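Local coordinates for protein rhodopsin (PDB 2Z73) that detects light through bound 11-cis retinal and signals through G proteins to phospholipase C in squid vision, at residues 139-143 / 230-234. Sequence-based numbering, arbitrary orientation.
Sequences RPMAA and HEKEM
The carboxylate of E233, on helix 227-238, takes the backbone amides of M141 and A142 in the second cytoplasmic loop. The main bond runs from M141 N to E233 OE1, at 2.8 Å and fairly straight. It meets the oxygen on the syn side, 22° out of the carboxylate plane. The other oxygen takes a weak bond from the next amide, A142 N to E233 OE2, at 3.4 Å. CG of E233 lies anti to its backbone N (chi1 176°) and the chain beyond is extended, which carries the carboxylate across to the loop.

Sulfur and apolar contacts centre on M141. Its SD sits at the edge of the H230 ring, near the ring plane, 3.4 Å from H230 ND1. Its chain bends at the last torsion, and the methyl CE lies 3.7 Å from M234 CE. M234 in turn packs on L246 and Q250 of helix 246-286. CB and CG of M141 lie against E233 OE1 beside the bond. P140 CB also touches E233 OE2.

Within the loop, A143 N bonds to P140 O at 2.7 Å, closing a turn around M141 and A142. The contact thus joins the loop after helix 104-138 to the cytoplasmic extension that follows helix 195-224. Successive amides on one carboxylate should partly offset its negative charge and restrain its rotation.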
loop_
_atom_site.group_PDB
_atom_site.type_symbol
_atom_site.label_atom_id
_atom_site.label_comp_id
_atom_site.label_asym_id
_atom_site.label_seq_id
_atom_site.Cartn_x
_atom_site.Cartn_y
_atom_site.Cartn_z
ATOM N N ARG A 139 4.868 -3.331 -22.975
ATOM C CA ARG A 139 4.699 -3.906 -24.310
ATOM C C ARG A 139 5.174 -2.928 -25.388
ATOM O O ARG A 139 5.469 -1.770 -25.095
ATOM C CB ARG A 139 3.226 -4.266 -24.529
ATOM C CG ARG A 139 2.614 -4.986 -23.339
ATOM C CD ARG A 139 1.154 -5.353 -23.534
ATOM N NE ARG A 139 0.987 -6.499 -24.415
ATOM C CZ ARG A 139 -0.060 -7.317 -24.377
ATOM N NH1 ARG A 139 -1.030 -7.112 -23.495
ATOM N NH2 ARG A 139 -0.145 -8.337 -25.223
ATOM N N PRO A 140 5.272 -3.382 -26.650
ATOM C CA PRO A 140 5.724 -2.466 -27.703
ATOM C C PRO A 140 4.667 -1.404 -28.039
ATOM O O PRO A 140 3.466 -1.659 -27.940
ATOM C CB PRO A 140 6.017 -3.405 -28.870
ATOM C CG PRO A 140 5.022 -4.502 -28.678
ATOM C CD PRO A 140 5.070 -4.741 -27.185
ATOM N N MET A 141 5.128 -0.219 -28.431
ATOM C CA MET A 141 4.235 0.891 -28.760
ATOM C C MET A 141 3.141 0.515 -29.746
ATOM O O MET A 141 2.059 1.098 -29.738
ATOM C CB MET A 141 5.036 2.067 -29.320
ATOM C CG MET A 141 6.084 2.616 -28.357
ATOM S SD MET A 141 6.988 4.031 -29.027
ATOM C CE MET A 141 6.207 5.397 -28.136
ATOM N N ALA A 142 3.425 -0.466 -30.591
ATOM C CA ALA A 142 2.456 -0.915 -31.581
ATOM C C ALA A 142 1.326 -1.700 -30.921
ATOM O O ALA A 142 0.181 -1.642 -31.369
ATOM C CB ALA A 142 3.153 -1.769 -32.646
ATOM N N ALA A 143 1.649 -2.424 -29.851
ATOM C CA ALA A 143 0.659 -3.236 -29.142
ATOM C C ALA A 143 0.214 -2.633 -27.805
ATOM O O ALA A 143 -0.530 -3.263 -27.048
ATOM C CB ALA A 143 1.207 -4.644 -28.926
ATOM N N HIS A 230 11.843 -0.721 -26.900
ATOM C CA HIS A 230 11.169 0.537 -27.191
ATOM C C HIS A 230 12.160 1.560 -27.741
ATOM O O HIS A 230 11.820 2.364 -28.606
ATOM C CB HIS A 230 10.507 1.059 -25.907
ATOM C CG HIS A 230 10.212 2.527 -25.916
ATOM N ND1 HIS A 230 9.438 3.129 -26.884
ATOM C CD2 HIS A 230 10.576 3.510 -25.059
ATOM C CE1 HIS A 230 9.338 4.421 -26.623
ATOM N NE2 HIS A 230 10.021 4.678 -25.521
ATOM N N GLU A 231 13.389 1.517 -27.239
ATOM C CA GLU A 231 14.426 2.440 -27.678
ATOM C C GLU A 231 14.574 2.382 -29.195
ATOM O O GLU A 231 14.576 3.411 -29.873
ATOM C CB GLU A 231 15.764 2.088 -27.017
ATOM C CG GLU A 231 16.860 3.130 -27.225
ATOM C CD GLU A 231 18.217 2.668 -26.716
ATOM O OE1 GLU A 231 18.301 2.235 -25.545
ATOM O OE2 GLU A 231 19.200 2.743 -27.484
ATOM N N LYS A 232 14.703 1.170 -29.723
ATOM C CA LYS A 232 14.840 0.977 -31.159
ATOM C C LYS A 232 13.545 1.386 -31.849
ATOM O O LYS A 232 13.537 2.264 -32.711
ATOM C CB LYS A 232 15.141 -0.494 -31.474
ATOM C CG LYS A 232 16.550 -0.959 -31.121
ATOM C CD LYS A 232 17.578 -0.436 -32.116
ATOM C CE LYS A 232 18.954 -1.037 -31.859
ATOM N NZ LYS A 232 19.961 -0.589 -32.860
ATOM N N GLU A 233 12.453 0.744 -31.450
ATOM C CA GLU A 233 11.132 1.004 -32.011
ATOM C C GLU A 233 10.806 2.485 -32.162
ATOM O O GLU A 233 10.214 2.896 -33.160
ATOM C CB GLU A 233 10.064 0.337 -31.144
ATOM C CG GLU A 233 8.643 0.623 -31.587
ATOM C CD GLU A 233 7.618 -0.020 -30.681
ATOM O OE1 GLU A 233 7.671 0.227 -29.458
ATOM O OE2 GLU A 233 6.759 -0.766 -31.192
ATOM N N MET A 234 11.185 3.282 -31.170
ATOM C CA MET A 234 10.927 4.716 -31.199
ATOM C C MET A 234 11.552 5.322 -32.451
ATOM O O MET A 234 10.944 6.156 -33.122
ATOM C CB MET A 234 11.522 5.384 -29.954
ATOM C CG MET A 234 10.576 6.336 -29.221
ATOM S SD MET A 234 9.996 7.738 -30.207
ATOM C CE MET A 234 8.293 7.264 -30.507
#